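Local coordinates for protein diaminopimelate decarboxylase (Methanocaldococcus jannaschii, PDB 1TWI) that decarboxylates meso-diaminopimelate to L-lysine with pyridoxal 5'-phosphate as cofactor, the last step of lysine biosynthesis, at residues Y33-E37 / E38-I42; K310-V314 / T315-M319; N325-M328 / R329-M332; D371-E374 / V375-L379. One frame throughout, in Å; residues are numbered along the deposited sequence.

Overall arrangement
All four contacts are local and come in series along the chain. Contacts 1, 2 and 4 reach the mixed sheet of the beta domain, and contact 3 lies in the loop and short helix after strand 316-320. Strand 300-311, which carries part of contact 2, pairs antiparallel with 32-36 (contact 1), 316-320 (the rest of contact 2) and 378-382 (contact 4). Contacts 2 and 4 touch, with centres 14 Å apart, where Val318 packs on Val373 and Leu379. Contacts 1 and 3 touch through Tyr33 OH at Asp326 and Met327, with centres 21 Å apart. Contacts 1, 2 and 3 reach the second subunit, as expected for a homodimer, and contact 3 supplies Arg329 to the lysine pocket.

Contact 1 (Y33-E37 / E38-I42); sequences YVMSE and EQIKI
Ser36 OG is gripped by several groups at the start of helix 37-58. It accepts from Gln39 N at 3.0 Å with an N-H...O angle of 161°, while Asp17 and Thr6 also bond to it. This is an N-cap. Strand 32-36 of the beta domain ends at Ser36, and the next residue already begins the helix, which leads toward the barrel that binds pyridoxal 5'-phosphate. The Ser36 hydroxyl lies opposite the backbone N across the CA-CB bond (chi1 169°), which places it beside the first turn. The same residue also starts the i to i+4 hydrogen bonds of the helix: Ile40 N donates to Ser36 O at 3.2 Å. One residue on, Lys41 N donates to Glu37 O at 3.1 Å.

The side chain of Ile40 passes the end of the strand. Its CG1 lies 3.5 Å from Ser36 O. Farther out, its CD1 meets the methyl of Met35, CE, at 4.2 Å. Met35 is bent at both chi2 and chi3, and this turns CE toward the isoleucine. Leu79 and Leu80 of helix 74-82 also touch Ile40.

Glu37 and Lys41 form a second pair, one helical turn apart. The ion pair between Glu37 OE2 and Lys41 NZ is long, at 4.0 Å. The carboxylate has stronger partners, since Glu37 OE1 bonds to His432 of the second subunit and Glu37 OE2 to Ser407. A water donates to Glu37 OE2 at 3.0 Å and accepts weakly from Lys41 NZ. The aliphatic parts meet as well, with Glu37 CG 3.7 Å from Lys41 CE.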
# COMPACT_ATOMS: atom_id res chain seq x y z
N TYR A 33 -7.38 9.71 -12.28
CA TYR A 33 -7.70 8.40 -12.86
C TYR A 33 -8.83 8.66 -13.86
O TYR A 33 -9.78 9.42 -13.56
CB TYR A 33 -8.27 7.44 -11.81
CG TYR A 33 -7.21 6.61 -11.09
CD1 TYR A 33 -6.73 5.43 -11.65
CD2 TYR A 33 -6.72 6.99 -9.86
CE1 TYR A 33 -5.80 4.64 -11.00
CE2 TYR A 33 -5.75 6.20 -9.18
CZ TYR A 33 -5.31 5.02 -9.77
OH TYR A 33 -4.39 4.18 -9.18
N VAL A 34 -8.74 8.06 -15.05
CA VAL A 34 -9.83 8.19 -16.03
C VAL A 34 -10.26 6.72 -16.29
O VAL A 34 -9.45 5.85 -16.67
CB VAL A 34 -9.31 8.84 -17.36
CG1 VAL A 34 -10.48 8.96 -18.43
CG2 VAL A 34 -8.73 10.25 -17.05
N MET A 35 -11.54 6.44 -16.12
CA MET A 35 -12.04 5.10 -16.34
C MET A 35 -12.92 5.18 -17.55
O MET A 35 -13.84 6.00 -17.57
CB MET A 35 -12.88 4.64 -15.13
CG MET A 35 -12.00 4.38 -13.87
SD MET A 35 -10.81 2.97 -14.10
CE MET A 35 -11.87 1.60 -14.12
N SER A 36 -12.67 4.31 -18.54
CA SER A 36 -13.49 4.30 -19.79
C SER A 36 -14.69 3.36 -19.60
O SER A 36 -14.55 2.13 -19.43
CB SER A 36 -12.66 3.79 -20.99
OG SER A 36 -13.52 3.54 -22.10
N GLU A 37 -15.89 3.95 -19.62
CA GLU A 37 -17.08 3.15 -19.45
C GLU A 37 -17.21 2.17 -20.61
O GLU A 37 -17.56 1.01 -20.41
CB GLU A 37 -18.32 4.05 -19.41
CG GLU A 37 -19.65 3.27 -19.36
CD GLU A 37 -20.80 4.25 -19.24
OE1 GLU A 37 -21.24 4.52 -18.11
OE2 GLU A 37 -21.24 4.81 -20.25
N GLU A 38 -16.96 2.62 -21.84
CA GLU A 38 -17.08 1.70 -22.98
C GLU A 38 -16.03 0.56 -22.89
O GLU A 38 -16.31 -0.58 -23.26
CB GLU A 38 -16.91 2.48 -24.31
CG GLU A 38 -16.97 1.66 -25.61
CD GLU A 38 -18.32 0.97 -25.89
OE1 GLU A 38 -19.37 1.37 -25.33
OE2 GLU A 38 -18.31 0.02 -26.71
N GLN A 39 -14.81 0.84 -22.46
CA GLN A 39 -13.85 -0.25 -22.36
C GLN A 39 -14.37 -1.35 -21.36
O GLN A 39 -14.15 -2.56 -21.57
CB GLN A 39 -12.47 0.26 -21.88
CG GLN A 39 -11.43 -0.86 -21.86
CD GLN A 39 -11.17 -1.37 -23.29
OE1 GLN A 39 -11.52 -2.52 -23.65
NE2 GLN A 39 -10.60 -0.51 -24.11
N ILE A 40 -14.98 -0.93 -20.24
CA ILE A 40 -15.51 -1.90 -19.29
C ILE A 40 -16.63 -2.71 -19.98
O ILE A 40 -16.70 -3.96 -19.81
CB ILE A 40 -16.07 -1.23 -17.99
CG1 ILE A 40 -14.92 -0.57 -17.22
CG2 ILE A 40 -16.75 -2.30 -17.08
CD1 ILE A 40 -15.34 0.28 -16.01
N LYS A 41 -17.49 -2.05 -20.74
CA LYS A 41 -18.56 -2.79 -21.44
C LYS A 41 -17.95 -3.76 -22.42
O LYS A 41 -18.43 -4.91 -22.57
CB LYS A 41 -19.51 -1.86 -22.22
CG LYS A 41 -20.30 -0.86 -21.31
CD LYS A 41 -21.30 -0.08 -22.22
CE LYS A 41 -21.69 1.21 -21.59
NZ LYS A 41 -22.38 0.99 -20.30
N ILE A 42 -16.91 -3.33 -23.11
CA ILE A 42 -16.24 -4.25 -24.07
C ILE A 42 -15.64 -5.47 -23.35
O ILE A 42 -15.81 -6.63 -23.78
CB ILE A 42 -15.11 -3.53 -24.82
CG1 ILE A 42 -15.76 -2.58 -25.85
CG2 ILE A 42 -14.11 -4.60 -25.45
CD1 ILE A 42 -14.83 -1.53 -26.45
O HOH W 1 -23.90 3.81 -21.05

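Contact 2 (K310-V314 / T315-M319); sequences KETPV and TKWVM
The indole of Trp317 has Thr312 CG2 at its edge, in the ring plane and 3.8 Å from Trp317 CD1. A water sits at the edge too. It accepts from Trp317 NE1 at 3.0 Å and donates to Thr312 OG1, tying the ring to the turn. Thr315 OG1 lies above one face, offset toward the rim, but the side chain of Thr315 has an unusual chi1 and crowds Val314, so this placement is doubtful.

With chi1 at 74°, Thr312 OG1 is flanked by both its own N and its own C. From there it donates to Thr315 O at 2.9 Å, in the carbonyl plane and on a lone pair. Thr312 N donates to the same oxygen, from a direction tilted out of that plane.

These bonds close a tight beta hairpin between strands 300-311 and 316-320, with Pro313 and Val314 at its turn. Next to the turn, Glu311 and Lys316 form a non-hydrogen-bonded pair. Their side chains run side by side, and the ion pair is long; Lys316 has a firmer salt bridge to Glu349.

Lys310 and Trp317 are the hydrogen-bonded pair. Lys310 N donates to Trp317 O at 2.8 Å, and Trp317 N to Lys310 O at 2.9 Å. On their face of the sheet the extended chain of Lys310 passes Met319, with Lys310 CD 3.6 Å from Met319 CE. Lys310 NZ ends at Asp134 of the second subunit.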
# COMPACT_ATOMS: atom_id res chain seq x y z
N LYS A 310 14.89 16.40 -14.59
CA LYS A 310 16.18 16.40 -13.91
C LYS A 310 17.25 15.51 -14.56
O LYS A 310 17.16 14.30 -14.49
CB LYS A 310 15.96 15.91 -12.47
CG LYS A 310 17.18 15.63 -11.64
CD LYS A 310 16.71 15.25 -10.18
CE LYS A 310 17.85 15.06 -9.20
NZ LYS A 310 17.42 14.36 -7.91
N GLU A 311 18.26 16.11 -15.17
CA GLU A 311 19.31 15.29 -15.78
C GLU A 311 20.34 14.89 -14.75
O GLU A 311 20.77 15.74 -13.94
CB GLU A 311 20.00 16.08 -16.88
CG GLU A 311 19.01 16.50 -17.93
CD GLU A 311 19.64 17.30 -19.01
OE1 GLU A 311 18.92 17.60 -20.00
OE2 GLU A 311 20.84 17.63 -18.88
N THR A 312 20.71 13.61 -14.71
CA THR A 312 21.75 13.18 -13.78
C THR A 312 22.79 12.45 -14.63
O THR A 312 22.59 12.20 -15.82
CB THR A 312 21.26 12.19 -12.66
OG1 THR A 312 21.05 10.89 -13.23
CG2 THR A 312 19.97 12.70 -11.93
N PRO A 313 23.92 12.11 -14.03
CA PRO A 313 24.94 11.41 -14.80
C PRO A 313 24.43 10.11 -15.42
O PRO A 313 24.80 9.81 -16.54
CB PRO A 313 26.05 11.17 -13.77
CG PRO A 313 25.92 12.37 -12.87
CD PRO A 313 24.41 12.46 -12.68
N VAL A 314 23.57 9.38 -14.70
CA VAL A 314 23.07 8.10 -15.21
C VAL A 314 21.67 8.10 -15.86
O VAL A 314 21.35 7.21 -16.65
CB VAL A 314 23.03 7.04 -14.09
CG1 VAL A 314 22.12 7.51 -12.98
CG2 VAL A 314 22.49 5.72 -14.64
N THR A 315 20.80 9.03 -15.49
CA THR A 315 19.50 9.02 -16.11
C THR A 315 18.78 10.34 -16.10
O THR A 315 19.07 11.23 -15.30
CB THR A 315 18.56 7.88 -15.50
OG1 THR A 315 17.42 8.44 -14.85
CG2 THR A 315 19.30 7.02 -14.53
N LYS A 316 17.91 10.51 -17.09
CA LYS A 316 17.13 11.73 -17.14
C LYS A 316 15.78 11.38 -16.50
O LYS A 316 15.04 10.51 -16.97
CB LYS A 316 16.95 12.24 -18.56
CG LYS A 316 16.23 13.59 -18.62
CD LYS A 316 16.40 14.18 -20.04
CE LYS A 316 15.45 15.35 -20.24
NZ LYS A 316 15.77 16.21 -21.42
N TRP A 317 15.52 12.03 -15.37
CA TRP A 317 14.30 11.79 -14.62
C TRP A 317 13.25 12.83 -14.94
O TRP A 317 13.56 14.02 -15.08
CB TRP A 317 14.56 11.89 -13.13
CG TRP A 317 15.37 10.80 -12.55
CD1 TRP A 317 16.74 10.79 -12.30
CD2 TRP A 317 14.89 9.52 -12.15
NE1 TRP A 317 17.10 9.56 -11.78
CE2 TRP A 317 15.98 8.78 -11.68
CE3 TRP A 317 13.62 8.94 -12.13
CZ2 TRP A 317 15.83 7.48 -11.21
CZ3 TRP A 317 13.48 7.67 -11.67
CH2 TRP A 317 14.57 6.95 -11.22
N VAL A 318 12.02 12.37 -15.02
CA VAL A 318 10.85 13.19 -15.28
C VAL A 318 10.00 12.99 -14.00
O VAL A 318 9.67 11.85 -13.65
CB VAL A 318 10.16 12.62 -16.58
CG1 VAL A 318 8.75 13.11 -16.69
CG2 VAL A 318 10.98 13.09 -17.81
N MET A 319 9.69 14.08 -13.28
CA MET A 319 8.95 13.96 -12.02
C MET A 319 7.51 14.39 -12.22
O MET A 319 7.25 15.51 -12.63
CB MET A 319 9.56 14.86 -10.94
CG MET A 319 11.12 14.85 -10.87
SD MET A 319 11.76 13.21 -10.52
CE MET A 319 13.48 13.63 -9.92
O HOH W 2 20.00 9.02 -11.39

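Contact 3 (N325-M328 / R329-M332); sequences NDMM and RPAM
Met327 sends CG away from its backbone N (chi1 -153°), and further bends at chi2 and chi3 curl the thioether round to the start of helix 329-333. The sulfur then reaches the first helical N-H: Met327 SD accepts from Arg329 N at 3.7 Å, a weak capping bond. Beyond it the methyl turns onto the proline ring. Met327 CE lies only 3.3 Å from Pro330 CD, tighter than usual for two carbons, and the two side chains cross at about a right angle. Arg329 CB lies 3.8 Å from Met327 SD.

The backbone is joined in two further places. Met332 N donates to Met328 O at 3.0 Å, nearly along the C=O axis. A water bridges the turn, donating to Met327 O at 2.7 Å and accepting from Ala331 N at 2.9 Å. Met328 CE also touches Met332 SD loosely. The same two methionines pack against Met332 and Met328 of the second subunit.

The rest of the Arg329 side chain extends beyond this packing, makes a cation-pi contact with Tyr255, and lines the pocket that holds the product lysine. The arrangement is a helix start that carries a substrate-site arginine, beside the dimer interface.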
# COMPACT_ATOMS: atom_id res chain seq x y z
N ASN A 325 1.41 6.37 -3.83
CA ASN A 325 0.21 6.35 -2.97
C ASN A 325 -1.10 6.35 -3.87
O ASN A 325 -2.18 5.88 -3.47
CB ASN A 325 0.21 7.59 -2.05
CG ASN A 325 -0.01 8.88 -2.82
OD1 ASN A 325 0.86 9.33 -3.60
ND2 ASN A 325 -1.20 9.47 -2.64
N ASP A 326 -0.98 6.90 -5.08
CA ASP A 326 -2.12 6.92 -6.04
C ASP A 326 -2.28 5.57 -6.78
O ASP A 326 -3.39 5.19 -7.18
CB ASP A 326 -1.91 8.01 -7.13
CG ASP A 326 -1.68 9.40 -6.54
OD1 ASP A 326 -2.54 9.86 -5.77
OD2 ASP A 326 -0.64 10.03 -6.86
N MET A 327 -1.16 4.88 -7.00
CA MET A 327 -1.15 3.66 -7.79
C MET A 327 0.12 2.92 -7.36
O MET A 327 1.23 3.28 -7.76
CB MET A 327 -1.10 4.02 -9.26
CG MET A 327 -1.72 2.93 -10.16
SD MET A 327 -0.64 1.51 -10.49
CE MET A 327 0.56 2.25 -11.77
N MET A 328 -0.07 1.89 -6.55
CA MET A 328 1.01 1.16 -5.93
C MET A 328 1.67 0.03 -6.71
O MET A 328 2.67 -0.52 -6.22
CB MET A 328 0.51 0.55 -4.62
CG MET A 328 0.09 1.59 -3.57
SD MET A 328 1.61 2.19 -2.74
CE MET A 328 1.80 0.77 -1.60
N ARG A 329 1.16 -0.32 -7.89
CA ARG A 329 1.72 -1.52 -8.56
C ARG A 329 3.21 -1.51 -8.86
O ARG A 329 3.91 -2.47 -8.53
CB ARG A 329 0.95 -1.91 -9.84
CG ARG A 329 -0.51 -2.28 -9.67
CD ARG A 329 -0.97 -2.94 -11.02
NE ARG A 329 -0.46 -4.30 -11.14
CZ ARG A 329 0.29 -4.79 -12.13
NH1 ARG A 329 0.69 -4.08 -13.17
NH2 ARG A 329 0.64 -6.06 -12.05
N PRO A 330 3.71 -0.45 -9.51
CA PRO A 330 5.16 -0.46 -9.78
C PRO A 330 6.02 -0.47 -8.50
O PRO A 330 6.98 -1.27 -8.41
CB PRO A 330 5.39 0.81 -10.60
CG PRO A 330 4.02 1.03 -11.32
CD PRO A 330 3.05 0.71 -10.15
N ALA A 331 5.72 0.39 -7.53
CA ALA A 331 6.50 0.41 -6.30
C ALA A 331 6.50 -0.91 -5.51
O ALA A 331 7.53 -1.37 -4.98
CB ALA A 331 6.05 1.57 -5.40
N MET A 332 5.35 -1.56 -5.49
CA MET A 332 5.17 -2.78 -4.77
C MET A 332 5.64 -4.07 -5.46
O MET A 332 6.15 -4.98 -4.80
CB MET A 332 3.69 -2.90 -4.46
CG MET A 332 3.32 -3.90 -3.46
SD MET A 332 1.72 -3.34 -2.80
CE MET A 332 1.37 -4.84 -1.85
O HOH W 3 3.91 2.68 -7.87

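Contact 4 (D371-E374 / V375-L379); sequences DKVE and VGDVL
A type II beta turn from Glu374 to Asp377 leads the chain into strand 378-382 of the beta-domain sheet. It is closed by Asp377 N, which donates to Glu374 O at 3.0 Å. Val375 and Gly376 take the two corner positions. Gly376 has a positive phi, as is usual at the third position of a type II turn.

The side chain of Asp377 adds a second link across the turn. Asp377 OD2 accepts from Glu374 N at 2.8 Å, with an N-H...O angle of 159°. The donor comes from above the carboxylate plane, not within it. CG of Asp377 stands beside its own backbone N (chi1 -81°), which swings the carboxylate back over Glu374. Asp377 CB passes 3.2 Å from Glu374 O.

Asp377 OD2 is held from outside too, by a salt bridge to Lys345 and a hydrogen bond from Asn341. Lys345 also bridges to Glu374 OE1. The positive charge of Lys345 probably eases the approach of the two carboxylates, whose nearest oxygens, Glu374 OE1 and Asp377 OD2, are 4.9 Å apart. The carboxylate planes are turned 52° from each other.

Away from the turn, toward strand 378-382, the contact is apolar. Val373 CG2 meets Leu379 CD2 at 4.2 Å, and both side chains rest on Val306 of strand 300-311.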
# COMPACT_ATOMS: atom_id res chain seq x y z
N ASP A 371 7.73 10.59 -26.22
CA ASP A 371 7.84 11.86 -26.95
C ASP A 371 8.38 12.86 -25.92
O ASP A 371 7.95 12.86 -24.75
CB ASP A 371 6.49 12.34 -27.49
CG ASP A 371 6.05 11.55 -28.74
OD1 ASP A 371 5.96 10.32 -28.61
OD2 ASP A 371 5.81 12.14 -29.84
N LYS A 372 9.30 13.70 -26.40
CA LYS A 372 10.03 14.69 -25.62
C LYS A 372 9.19 15.31 -24.50
O LYS A 372 8.19 15.97 -24.76
CB LYS A 372 10.54 15.79 -26.55
CG LYS A 372 11.45 16.81 -25.89
CD LYS A 372 12.85 16.30 -25.77
CE LYS A 372 13.84 17.40 -25.37
NZ LYS A 372 13.50 18.00 -24.03
N VAL A 373 9.63 15.11 -23.26
CA VAL A 373 8.90 15.61 -22.10
C VAL A 373 9.28 17.04 -21.68
O VAL A 373 10.45 17.37 -21.57
CB VAL A 373 9.06 14.62 -20.89
CG1 VAL A 373 8.26 15.15 -19.69
CG2 VAL A 373 8.56 13.22 -21.28
N GLU A 374 8.26 17.89 -21.52
CA GLU A 374 8.46 19.26 -21.04
C GLU A 374 7.64 19.46 -19.76
O GLU A 374 6.65 18.77 -19.55
CB GLU A 374 8.03 20.25 -22.13
CG GLU A 374 8.86 19.99 -23.43
CD GLU A 374 8.33 20.69 -24.66
OE1 GLU A 374 8.31 20.09 -25.80
OE2 GLU A 374 7.97 21.88 -24.49
N VAL A 375 8.08 20.36 -18.89
CA VAL A 375 7.31 20.64 -17.66
C VAL A 375 5.97 21.07 -18.13
O VAL A 375 5.86 21.88 -19.08
CB VAL A 375 7.99 21.79 -16.85
CG1 VAL A 375 7.01 22.35 -15.75
CG2 VAL A 375 9.28 21.27 -16.22
N GLY A 376 4.91 20.55 -17.50
CA GLY A 376 3.57 20.96 -17.90
C GLY A 376 2.90 19.91 -18.79
O GLY A 376 1.68 19.91 -18.99
N ASP A 377 3.71 19.01 -19.35
CA ASP A 377 3.10 17.96 -20.17
C ASP A 377 2.38 17.03 -19.18
O ASP A 377 2.66 17.04 -17.98
CB ASP A 377 4.20 17.13 -20.88
CG ASP A 377 4.72 17.82 -22.14
OD1 ASP A 377 4.07 18.81 -22.57
OD2 ASP A 377 5.74 17.34 -22.71
N VAL A 378 1.47 16.24 -19.72
CA VAL A 378 0.69 15.28 -18.94
C VAL A 378 1.09 13.89 -19.46
O VAL A 378 1.06 13.67 -20.68
CB VAL A 378 -0.81 15.51 -19.20
CG1 VAL A 378 -1.66 14.43 -18.43
CG2 VAL A 378 -1.23 16.97 -18.71
N LEU A 379 1.50 12.99 -18.56
CA LEU A 379 1.83 11.65 -18.98
C LEU A 379 0.63 10.76 -18.62
O LEU A 379 -0.07 11.05 -17.63
CB LEU A 379 3.06 11.11 -18.24
CG LEU A 379 4.35 11.92 -18.25
CD1 LEU A 379 5.45 11.06 -17.64
CD2 LEU A 379 4.73 12.26 -19.73